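Side-chain contacts in transcriptional activator, putative (Pyrococcus furiosus, PDB 1RTW), which is named a putative transcriptional activator and belongs to the all-helical TENA/THI-4/PQQC family, its own function not being established: residues B[17-21]-B[22-26]; B[96-99]-B[100-104]; B[177-180]-B[181-185]; B[188-191]-B[192-196]. All blocks are in the same frame, centred on the assembly; numbering follows the deposited sequence.

Contact 1 of 4, residues B[17-21]-B[22-26]; sequences FLPHK and FLIEM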
loop_
_atom_site.group_PDB
_atom_site.type_symbol
_atom_site.label_atom_id
_atom_site.label_comp_id
_atom_site.label_asym_id
_atom_site.label_seq_id
_atom_site.Cartn_x
_atom_site.Cartn_y
_atom_site.Cartn_z
ATOM N N PHE B 17 3.665 -16.378 28.481
ATOM C CA PHE B 17 2.523 -17.078 27.882
ATOM C C PHE B 17 2.739 -18.585 27.692
ATOM O O PHE B 17 1.920 -19.283 27.090
ATOM C CB PHE B 17 1.977 -16.396 26.609
ATOM C CG PHE B 17 2.919 -16.387 25.429
ATOM C CD1 PHE B 17 3.044 -17.504 24.611
ATOM C CD2 PHE B 17 3.590 -15.214 25.067
ATOM C CE1 PHE B 17 3.811 -17.460 23.446
ATOM C CE2 PHE B 17 4.360 -15.152 23.906
ATOM C CZ PHE B 17 4.469 -16.277 23.090
ATOM N N LEU B 18 3.815 -19.090 28.286
ATOM C CA LEU B 18 4.143 -20.508 28.220
ATOM C C LEU B 18 4.334 -21.039 29.643
ATOM O O LEU B 18 5.459 -21.338 30.063
ATOM C CB LEU B 18 5.419 -20.720 27.394
ATOM C CG LEU B 18 5.349 -20.340 25.911
ATOM C CD1 LEU B 18 6.733 -20.344 25.274
ATOM C CD2 LEU B 18 4.421 -21.289 25.195
ATOM N N PRO B 19 3.227 -21.211 30.392
ATOM C CA PRO B 19 1.845 -20.947 29.989
ATOM C C PRO B 19 1.252 -19.646 30.537
ATOM O O PRO B 19 1.744 -19.063 31.505
ATOM C CB PRO B 19 1.120 -22.114 30.612
ATOM C CG PRO B 19 1.778 -22.140 31.990
ATOM C CD PRO B 19 3.256 -21.917 31.689
ATOM N N HIS B 20 0.181 -19.198 29.898
ATOM C CA HIS B 20 -0.533 -18.011 30.349
ATOM C C HIS B 20 -1.739 -18.570 31.082
ATOM O O HIS B 20 -2.117 -19.720 30.853
ATOM C CB HIS B 20 -1.003 -17.163 29.164
ATOM C CG HIS B 20 -1.862 -16.000 29.555
ATOM N ND1 HIS B 20 -3.225 -16.105 29.727
ATOM C CD2 HIS B 20 -1.552 -14.706 29.811
ATOM C CE1 HIS B 20 -3.717 -14.929 30.073
ATOM N NE2 HIS B 20 -2.721 -14.062 30.130
ATOM N N LYS B 21 -2.333 -17.756 31.952
ATOM C CA LYS B 21 -3.509 -18.145 32.728
ATOM C C LYS B 21 -4.517 -18.903 31.868
ATOM O O LYS B 21 -4.983 -19.985 32.245
ATOM C CB LYS B 21 -4.168 -16.892 33.323
ATOM C CG LYS B 21 -5.383 -17.144 34.196
ATOM C CD LYS B 21 -6.028 -15.820 34.615
ATOM C CE LYS B 21 -7.288 -16.047 35.435
ATOM N NZ LYS B 21 -7.980 -14.757 35.755
ATOM N N PHE B 22 -4.785 -18.365 30.683
ATOM C CA PHE B 22 -5.735 -18.962 29.754
ATOM C C PHE B 22 -5.370 -20.390 29.360
ATOM O O PHE B 22 -6.251 -21.243 29.234
ATOM C CB PHE B 22 -5.865 -18.089 28.502
ATOM C CG PHE B 22 -6.952 -18.527 27.559
ATOM C CD1 PHE B 22 -6.675 -19.398 26.511
ATOM C CD2 PHE B 22 -8.249 -18.035 27.700
ATOM C CE1 PHE B 22 -7.671 -19.771 25.617
ATOM C CE2 PHE B 22 -9.258 -18.401 26.809
ATOM C CZ PHE B 22 -8.967 -19.272 25.763
ATOM N N LEU B 23 -4.078 -20.644 29.165
ATOM C CA LEU B 23 -3.600 -21.968 28.777
ATOM C C LEU B 23 -3.689 -22.981 29.913
ATOM O O LEU B 23 -3.938 -24.160 29.671
ATOM C CB LEU B 23 -2.172 -21.888 28.231
ATOM C CG LEU B 23 -1.951 -20.911 27.063
ATOM C CD1 LEU B 23 -0.520 -20.992 26.583
ATOM C CD2 LEU B 23 -2.898 -21.202 25.911
ATOM N N ILE B 24 -3.483 -22.523 31.145
ATOM C CA ILE B 24 -3.566 -23.393 32.315
ATOM C C ILE B 24 -5.000 -23.880 32.462
ATOM O O ILE B 24 -5.246 -25.050 32.765
ATOM C CB ILE B 24 -3.205 -22.644 33.614
ATOM C CG1 ILE B 24 -1.744 -22.206 33.591
ATOM C CG2 ILE B 24 -3.486 -23.522 34.829
ATOM C CD1 ILE B 24 -1.369 -21.306 34.758
ATOM N N GLU B 25 -5.942 -22.975 32.230
ATOM C CA GLU B 25 -7.346 -23.308 32.364
ATOM C C GLU B 25 -7.827 -24.217 31.252
ATOM O O GLU B 25 -8.678 -25.072 31.477
ATOM C CB GLU B 25 -8.184 -22.039 32.472
ATOM C CG GLU B 25 -7.811 -21.210 33.691
ATOM C CD GLU B 25 -8.707 -20.011 33.913
ATOM O OE1 GLU B 25 -9.593 -19.731 33.082
ATOM O OE2 GLU B 25 -8.512 -19.346 34.944
HETATM N N MSE B 26 -7.273 -24.039 30.056
HETATM C CA MSE B 26 -7.621 -24.893 28.926
HETATM C C MSE B 26 -7.135 -26.312 29.248
HETATM O O MSE B 26 -7.863 -27.290 29.051
HETATM C CB MSE B 26 -6.925 -24.410 27.650
HETATM C CG MSE B 26 -7.510 -23.160 27.014
HETATM SE SE MSE B 26 -9.148 -23.461 26.026
HETATM C CE MSE B 26 -8.684 -25.103 25.157
#

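Contact 2 of 4, residues B[96-99]-B[100-104]; sequences GEID and WRAKS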
loop_
_atom_site.group_PDB
_atom_site.type_symbol
_atom_site.label_atom_id
_atom_site.label_comp_id
_atom_site.label_asym_id
_atom_site.label_seq_id
_atom_site.Cartn_x
_atom_site.Cartn_y
_atom_site.Cartn_z
ATOM N N GLY B 96 -19.959 -9.624 17.298
ATOM C CA GLY B 96 -19.894 -8.673 18.394
ATOM C C GLY B 96 -18.788 -7.630 18.384
ATOM O O GLY B 96 -18.018 -7.503 17.421
ATOM N N GLU B 97 -18.736 -6.861 19.471
ATOM C CA GLU B 97 -17.734 -5.818 19.652
ATOM C C GLU B 97 -16.368 -6.439 19.883
ATOM O O GLU B 97 -16.210 -7.359 20.687
ATOM C CB GLU B 97 -18.103 -4.904 20.825
ATOM C CG GLU B 97 -19.272 -3.960 20.542
ATOM C CD GLU B 97 -18.979 -2.990 19.407
ATOM O OE1 GLU B 97 -18.022 -2.191 19.539
ATOM O OE2 GLU B 97 -19.700 -3.034 18.384
ATOM N N ILE B 98 -15.387 -5.915 19.161
ATOM C CA ILE B 98 -14.017 -6.387 19.228
ATOM C C ILE B 98 -13.212 -5.634 20.284
ATOM O O ILE B 98 -13.321 -4.419 20.414
ATOM C CB ILE B 98 -13.341 -6.224 17.849
ATOM C CG1 ILE B 98 -14.140 -6.983 16.782
ATOM C CG2 ILE B 98 -11.890 -6.663 17.903
ATOM C CD1 ILE B 98 -14.304 -8.474 17.053
ATOM N N ASP B 99 -12.400 -6.373 21.031
ATOM C CA ASP B 99 -11.552 -5.793 22.063
ATOM C C ASP B 99 -10.465 -4.854 21.495
ATOM O O ASP B 99 -9.847 -5.148 20.468
ATOM C CB ASP B 99 -10.888 -6.909 22.868
ATOM C CG ASP B 99 -10.150 -6.384 24.071
ATOM O OD1 ASP B 99 -10.678 -6.499 25.197
ATOM O OD2 ASP B 99 -9.052 -5.836 23.886
ATOM N N TRP B 100 -10.185 -3.777 22.228
ATOM C CA TRP B 100 -9.183 -2.785 21.827
ATOM C C TRP B 100 -7.779 -3.365 21.614
ATOM O O TRP B 100 -7.066 -2.941 20.706
ATOM C CB TRP B 100 -9.143 -1.605 22.816
ATOM C CG TRP B 100 -8.590 -1.927 24.184
ATOM C CD1 TRP B 100 -7.289 -1.802 24.596
ATOM C CD2 TRP B 100 -9.325 -2.399 25.322
ATOM N NE1 TRP B 100 -7.171 -2.170 25.915
ATOM C CE2 TRP B 100 -8.404 -2.542 26.386
ATOM C CE3 TRP B 100 -10.674 -2.725 25.545
ATOM C CZ2 TRP B 100 -8.790 -2.985 27.660
ATOM C CZ3 TRP B 100 -11.058 -3.165 26.811
ATOM C CH2 TRP B 100 -10.115 -3.296 27.850
ATOM N N ARG B 101 -7.392 -4.334 22.442
ATOM C CA ARG B 101 -6.089 -4.976 22.306
ATOM C C ARG B 101 -6.005 -5.729 20.974
ATOM O O ARG B 101 -4.955 -5.768 20.335
ATOM C CB ARG B 101 -5.830 -5.965 23.451
ATOM C CG ARG B 101 -5.591 -5.347 24.829
ATOM C CD ARG B 101 -6.828 -5.462 25.703
ATOM N NE ARG B 101 -6.525 -6.014 27.015
ATOM C CZ ARG B 101 -7.403 -6.648 27.784
ATOM N NH1 ARG B 101 -8.653 -6.816 27.379
ATOM N NH2 ARG B 101 -7.019 -7.129 28.958
ATOM N N ALA B 102 -7.116 -6.336 20.569
ATOM C CA ALA B 102 -7.149 -7.085 19.320
ATOM C C ALA B 102 -6.978 -6.172 18.108
ATOM O O ALA B 102 -6.146 -6.439 17.243
ATOM C CB ALA B 102 -8.434 -7.896 19.214
ATOM N N LYS B 103 -7.749 -5.088 18.062
ATOM C CA LYS B 103 -7.671 -4.137 16.945
ATOM C C LYS B 103 -6.270 -3.543 16.842
ATOM O O LYS B 103 -5.742 -3.358 15.752
ATOM C CB LYS B 103 -8.685 -3.002 17.119
ATOM C CG LYS B 103 -10.128 -3.461 17.177
ATOM C CD LYS B 103 -11.077 -2.279 17.214
ATOM C CE LYS B 103 -10.876 -1.426 18.464
ATOM N NZ LYS B 103 -11.876 -0.316 18.546
ATOM N N SER B 104 -5.679 -3.267 17.997
ATOM C CA SER B 104 -4.345 -2.702 18.092
ATOM C C SER B 104 -3.285 -3.661 17.532
ATOM O O SER B 104 -2.312 -3.254 16.905
ATOM C CB SER B 104 -4.067 -2.398 19.562
ATOM O OG SER B 104 -2.828 -1.746 19.712
#

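Contact 3 of 4, residues B[177-180]-B[181-185]; sequences EKHG and EFEKE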
loop_
_atom_site.group_PDB
_atom_site.type_symbol
_atom_site.label_atom_id
_atom_site.label_comp_id
_atom_site.label_asym_id
_atom_site.label_seq_id
_atom_site.Cartn_x
_atom_site.Cartn_y
_atom_site.Cartn_z
ATOM N N GLU B 177 20.038 -14.043 6.475
ATOM C CA GLU B 177 21.440 -14.217 6.113
ATOM C C GLU B 177 21.953 -13.378 4.955
ATOM O O GLU B 177 23.161 -13.345 4.711
ATOM C CB GLU B 177 21.781 -15.694 5.892
ATOM C CG GLU B 177 21.588 -16.570 7.129
ATOM C CD GLU B 177 22.032 -15.896 8.431
ATOM O OE1 GLU B 177 23.216 -15.504 8.540
ATOM O OE2 GLU B 177 21.189 -15.763 9.350
ATOM N N LYS B 178 21.053 -12.726 4.224
ATOM C CA LYS B 178 21.479 -11.874 3.116
ATOM C C LYS B 178 21.119 -10.416 3.362
ATOM O O LYS B 178 21.050 -9.604 2.442
ATOM C CB LYS B 178 20.955 -12.375 1.763
ATOM C CG LYS B 178 19.471 -12.653 1.682
ATOM C CD LYS B 178 19.133 -13.271 0.332
ATOM C CE LYS B 178 17.663 -13.660 0.240
ATOM N NZ LYS B 178 17.321 -14.215 -1.100
ATOM N N HIS B 179 20.920 -10.094 4.634
ATOM C CA HIS B 179 20.601 -8.740 5.052
ATOM C C HIS B 179 21.648 -8.290 6.058
ATOM O O HIS B 179 22.336 -9.112 6.665
ATOM C CB HIS B 179 19.205 -8.667 5.686
ATOM C CG HIS B 179 18.093 -8.550 4.691
ATOM N ND1 HIS B 179 17.249 -9.594 4.389
ATOM C CD2 HIS B 179 17.706 -7.517 3.901
ATOM C CE1 HIS B 179 16.393 -9.217 3.455
ATOM N NE2 HIS B 179 16.653 -7.959 3.142
ATOM N N GLY B 180 21.763 -6.981 6.233
ATOM C CA GLY B 180 22.728 -6.458 7.180
ATOM C C GLY B 180 22.190 -6.469 8.598
ATOM O O GLY B 180 21.118 -7.024 8.856
ATOM N N GLU B 181 22.921 -5.830 9.509
ATOM C CA GLU B 181 22.524 -5.753 10.912
ATOM C C GLU B 181 21.532 -4.628 11.195
ATOM O O GLU B 181 20.794 -4.700 12.176
ATOM C CB GLU B 181 23.752 -5.635 11.823
ATOM C CG GLU B 181 24.208 -6.958 12.445
ATOM C CD GLU B 181 24.507 -8.057 11.422
ATOM O OE1 GLU B 181 24.130 -9.217 11.690
ATOM O OE2 GLU B 181 25.123 -7.778 10.367
ATOM N N PHE B 182 21.525 -3.590 10.359
ATOM C CA PHE B 182 20.584 -2.480 10.534
ATOM C C PHE B 182 19.164 -2.983 10.284
ATOM O O PHE B 182 18.259 -2.785 11.101
ATOM C CB PHE B 182 20.866 -1.336 9.551
ATOM C CG PHE B 182 19.747 -0.316 9.467
ATOM C CD1 PHE B 182 19.458 0.514 10.548
ATOM C CD2 PHE B 182 18.966 -0.207 8.320
ATOM C CE1 PHE B 182 18.407 1.438 10.491
ATOM C CE2 PHE B 182 17.913 0.714 8.252
ATOM C CZ PHE B 182 17.635 1.538 9.341
ATOM N N GLU B 183 18.992 -3.641 9.142
ATOM C CA GLU B 183 17.705 -4.168 8.734
ATOM C C GLU B 183 17.296 -5.351 9.600
ATOM O O GLU B 183 16.106 -5.582 9.820
ATOM C CB GLU B 183 17.740 -4.533 7.249
ATOM C CG GLU B 183 16.382 -4.478 6.552
ATOM C CD GLU B 183 15.678 -3.125 6.691
ATOM O OE1 GLU B 183 14.611 -3.070 7.342
ATOM O OE2 GLU B 183 16.176 -2.122 6.137
ATOM N N LYS B 184 18.278 -6.089 10.110
ATOM C CA LYS B 184 17.982 -7.213 10.984
ATOM C C LYS B 184 17.429 -6.675 12.295
ATOM O O LYS B 184 16.484 -7.237 12.845
ATOM C CB LYS B 184 19.224 -8.064 11.259
ATOM C CG LYS B 184 19.482 -9.145 10.227
ATOM C CD LYS B 184 20.670 -10.017 10.609
ATOM C CE LYS B 184 20.985 -11.005 9.498
ATOM N NZ LYS B 184 22.058 -11.984 9.837
ATOM N N GLU B 185 18.002 -5.571 12.777
ATOM C CA GLU B 185 17.558 -4.947 14.024
ATOM C C GLU B 185 16.118 -4.463 13.930
ATOM O O GLU B 185 15.375 -4.519 14.909
ATOM C CB GLU B 185 18.472 -3.781 14.420
ATOM C CG GLU B 185 19.576 -4.146 15.411
ATOM C CD GLU B 185 19.053 -4.612 16.770
ATOM O OE1 GLU B 185 18.062 -4.044 17.284
ATOM O OE2 GLU B 185 19.655 -5.545 17.338
#

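Contact 4 of 4, residues B[188-191]-B[192-196]; sequences REVF and KEVSK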
loop_
_atom_site.group_PDB
_atom_site.type_symbol
_atom_site.label_atom_id
_atom_site.label_comp_id
_atom_site.label_asym_id
_atom_site.label_seq_id
_atom_site.Cartn_x
_atom_site.Cartn_y
_atom_site.Cartn_z
ATOM N N ARG B 188 14.197 -7.417 14.393
ATOM C CA ARG B 188 14.288 -7.834 15.793
ATOM C C ARG B 188 13.258 -7.062 16.614
ATOM O O ARG B 188 12.573 -7.638 17.465
ATOM C CB ARG B 188 15.693 -7.597 16.363
ATOM C CG ARG B 188 16.781 -8.466 15.746
ATOM C CD ARG B 188 18.139 -8.231 16.414
ATOM N NE ARG B 188 19.265 -8.635 15.568
ATOM C CZ ARG B 188 19.751 -9.873 15.487
ATOM N NH1 ARG B 188 19.219 -10.851 16.208
ATOM N NH2 ARG B 188 20.756 -10.142 14.659
ATOM N N GLU B 189 13.139 -5.766 16.327
ATOM C CA GLU B 189 12.190 -4.906 17.022
ATOM C C GLU B 189 10.748 -5.334 16.762
ATOM O O GLU B 189 9.927 -5.345 17.675
ATOM C CB GLU B 189 12.373 -3.439 16.610
ATOM C CG GLU B 189 13.503 -2.712 17.339
ATOM C CD GLU B 189 13.331 -2.712 18.859
ATOM O OE1 GLU B 189 12.181 -2.602 19.345
ATOM O OE2 GLU B 189 14.352 -2.832 19.570
ATOM N N VAL B 190 10.439 -5.665 15.512
ATOM C CA VAL B 190 9.096 -6.099 15.170
ATOM C C VAL B 190 8.765 -7.403 15.892
ATOM O O VAL B 190 7.665 -7.546 16.434
ATOM C CB VAL B 190 8.903 -6.217 13.635
ATOM C CG1 VAL B 190 7.596 -6.901 13.310
ATOM C CG2 VAL B 190 8.897 -4.830 13.012
ATOM N N PHE B 191 9.731 -8.320 15.954
ATOM C CA PHE B 191 9.526 -9.602 16.635
ATOM C C PHE B 191 9.188 -9.367 18.111
ATOM O O PHE B 191 8.304 -10.023 18.676
ATOM C CB PHE B 191 10.769 -10.501 16.507
ATOM C CG PHE B 191 10.562 -11.909 17.028
ATOM C CD1 PHE B 191 10.694 -12.199 18.389
ATOM C CD2 PHE B 191 10.194 -12.936 16.160
ATOM C CE1 PHE B 191 10.458 -13.488 18.877
ATOM C CE2 PHE B 191 9.956 -14.226 16.634
ATOM C CZ PHE B 191 10.088 -14.504 17.996
ATOM N N LYS B 192 9.906 -8.429 18.727
ATOM C CA LYS B 192 9.691 -8.073 20.124
ATOM C C LYS B 192 8.284 -7.520 20.322
ATOM O O LYS B 192 7.560 -7.939 21.226
ATOM C CB LYS B 192 10.714 -7.021 20.562
ATOM C CG LYS B 192 10.478 -6.441 21.951
ATOM C CD LYS B 192 11.587 -5.474 22.348
ATOM C CE LYS B 192 12.931 -6.188 22.424
ATOM N NZ LYS B 192 14.056 -5.243 22.660
ATOM N N GLU B 193 7.896 -6.598 19.448
ATOM C CA GLU B 193 6.591 -5.971 19.532
ATOM C C GLU B 193 5.474 -6.989 19.294
ATOM O O GLU B 193 4.481 -6.988 20.021
ATOM C CB GLU B 193 6.517 -4.794 18.548
ATOM C CG GLU B 193 5.360 -3.823 18.769
ATOM C CD GLU B 193 5.443 -3.029 20.078
ATOM O OE1 GLU B 193 4.447 -2.344 20.412
ATOM O OE2 GLU B 193 6.495 -3.065 20.764
ATOM N N VAL B 194 5.648 -7.882 18.316
ATOM C CA VAL B 194 4.622 -8.889 18.051
ATOM C C VAL B 194 4.509 -9.831 19.254
ATOM O O VAL B 194 3.409 -10.276 19.604
ATOM C CB VAL B 194 4.879 -9.683 16.729
ATOM C CG1 VAL B 194 3.847 -10.810 16.559
ATOM C CG2 VAL B 194 4.793 -8.750 15.542
ATOM N N SER B 195 5.641 -10.067 19.919
ATOM C CA SER B 195 5.692 -10.926 21.105
ATOM C C SER B 195 4.824 -10.365 22.225
ATOM O O SER B 195 4.077 -11.103 22.867
ATOM C CB SER B 195 7.135 -11.074 21.599
ATOM O OG SER B 195 7.898 -11.871 20.719
ATOM N N LYS B 196 4.927 -9.058 22.449
ATOM C CA LYS B 196 4.143 -8.366 23.472
ATOM C C LYS B 196 2.648 -8.456 23.161
ATOM O O LYS B 196 1.821 -8.626 24.056
ATOM C CB LYS B 196 4.567 -6.896 23.558
ATOM C CG LYS B 196 5.955 -6.686 24.140
ATOM C CD LYS B 196 6.331 -5.210 24.191
ATOM C CE LYS B 196 7.791 -5.031 24.656
ATOM N NZ LYS B 196 8.228 -3.597 24.727
HETATM O O HOH W 1 9.867 -3.126 20.691
#

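Contact 1 of 4, residues B[17-21]-B[22-26]
His20 caps the helix that starts just after it: its ring nitrogen ND1 accepts from Phe22 N at 2.9 Å, and the bond is nearly straight, 170° at the hydrogen. Because chi1 is 174°, the imidazole lies beside its own carbonyl carbon and swings forward over the first turn, so that the amide meets the ring near its edge, tilted 25° out of the ring plane. The His20 carbonyl serves the same turn, accepting from Ile24 N at 3.1 Å and, weakly, from Leu23 N. On the buried side the packing is close. Leu23 sends CD1 back toward the loop, against Phe17 O, and its CB lies 4.1 Å from Pro19 CB. Trp202, Ala135 and Val139 cover this leucine from outside, and the ring of Phe22 meets those of Trp39 and Trp202. A cis peptide bond precedes Pro19, whose ring edge leans on Ile24, CG to CG1 3.9 Å, at the partly exposed margin. The solvent side is looser: the extended Lys21 crosses Glu25 with CE 3.6 Å from OE2, while Lys21 NZ stays 4.7 Å from the same oxygen, short of a salt bridge; Tyr206 takes that lysine in a cation-pi contact. Since ND1 accepts from an amide, it should carry no proton, and the hydrogen bond between His20 NE2 and Asp203 is consistent with the proton sitting on NE2.

Contact 2 of 4, residues B[96-99]-B[100-104]
Asp99 and Arg101 form a salt bridge at the start of helix 100-115, Asp99 OD1 to Arg101 NH1 3.0 Å, met on the syn side but 30° out of the carboxylate plane; the oxygen itself lies in the guanidinium plane, and the two flat groups are turned 34° apart. Arg101 reaches back with its chain bent at chi2 and chi3, both far from staggered values. The other oxygen, OD2, caps the helix by accepting from Arg101 N, although its exact place is less certain. Asp99 O adds the backbone part, taking Lys103 N at 3.2 Å and, more weakly, Ala102 N. Asp99 is thus a classical N-cap residue, with the carboxylate engaging the first turn in a family whose fold is built almost wholly of helices; its own backbone N is held by Asn42 of helix 33-60.

Over the indole, contact is by van der Waals touch. With chi1 at 69°, Trp100 turns one ring face to the carboxylate, the planes at a shallow angle, and Asp99 OD1 rests 3.7 Å from Trp100 CZ3. The apolar part lies on the side of helix 33-60: Ile98 CG2 touches Ala102 CB at 3.9 Å and Lys103 CG at 3.7 Å, crossing the lysine chain near its base. Tyr45 packs on both Ile98 and Lys103. Farther along, Lys103 NZ leaves the contact and pairs with Glu193 of the second subunit, where Ser104 also packs on its own counterpart.

Contact 3 of 4, residues B[177-180]-B[181-185]
Gly180 and Lys184 join the loop to helix 181-201 through their backbones, Lys184 N donating to Gly180 O at 3.2 Å with a bent angle of 136° and from above the carbonyl plane, 37° out of it. The lysine side chain then runs back over the same carbonyl, its CG 3.0 Å from Gly180 O. Extended beyond CG, it passes His179 O with CE 3.7 Å away and carries its ammonium group out toward two acids. Glu177, bent at chi2 (-40°), curls its carboxylate round to meet it, Lys184 NZ standing 3.9 Å from Glu177 OE2 and about as far from OE1. Glu181 OE1 approaches Lys184 NZ at the same 3.9 Å. All three residues form a salt-bridge network, but every link is long, so the lysine is probably held by diffuse attraction more than by any direct bond. On another side of the turn, His179 CD2 rests 4.2 Å from Glu183 CG, a slight apolar touch. The histidine's polar atoms are engaged elsewhere: ND1 bonds to Leu175 O, and NE2 makes a weak hydrogen bond with Glu183 of the third subunit, while Glu183 OE2 is bonded to His179 of that subunit. The contact forms the bend between helix 159-176 and helix 181-201, with Leu119 of helix 118-142 lying against both His179 and Glu183.

Contact 4 of 4, residues B[188-191]-B[192-196]
Arg188 to Lys196 form uninterrupted alpha-helix, with successive i to i+4 bonds from Lys192 N to Arg188 O, Glu193 N to Glu189 O, Val194 N to Val190 O and Ser195 N to Phe191 O. The tightest of these is Val194 N to Val190 O, at 2.8 Å. Phe191 O has a second donor: Ser195 OG, also 2.8 Å away, comes from the opposite face of the carbonyl plane to Ser195 N. Two donors thus grip one oxygen, the serine hydroxyl folding back on its own helix because chi1 of -71° sets OG beside the backbone N. The same hydroxyl lies 3.5 Å from Phe191 CE1, near the ring at an oblique angle, and is hydrogen-bonded to Trp14 NE1 as well.

Helix 181-201 is amphipathic here, part of the all-helical TENA/THI-4/PQQC fold. Its buried side presents Val190, whose CG1 meets Val194 CG2 at 4.0 Å, the two branched side chains crossing one turn apart; Tyr108 of helix 100-115 packs on both valines, and Cys127 of helix 118-142 on Val194, Phe191 and Ser195. Toward solvent, Glu189 and Lys192 lie side by side, Glu189 OE2 and Lys192 NZ forming a long salt bridge of 3.9 Å. A water gives a hydrogen to Glu189 OE1 at 2.7 Å and a weak one to Glu193 OE2 at 3.4 Å, bridging acids that would otherwise probably repel. The other oxygen of Glu193 makes a salt bridge to Lys103 of the second subunit, and Arg188 reaches away to Glu5.

Contacts 1 and 4 are partly buried; contacts 2 and 3 belong to the surface. Three of the four sit at helix beginnings, whereas contact 4 lies within a helix and shares helix 181-201 with contact 3. The capping chemistry differs: a histidine ring serves in contact 1 and a carboxylate in contact 2, while the turn in contact 3 closes through backbone alone and leans on long ion pairs. Contacts 1 and 4 touch, Phe17 CE2 packing 4.2 Å from Ser195 O. Contacts 2 and 4 are joined across subunits by a salt bridge, and contact 3 faces the third subunit.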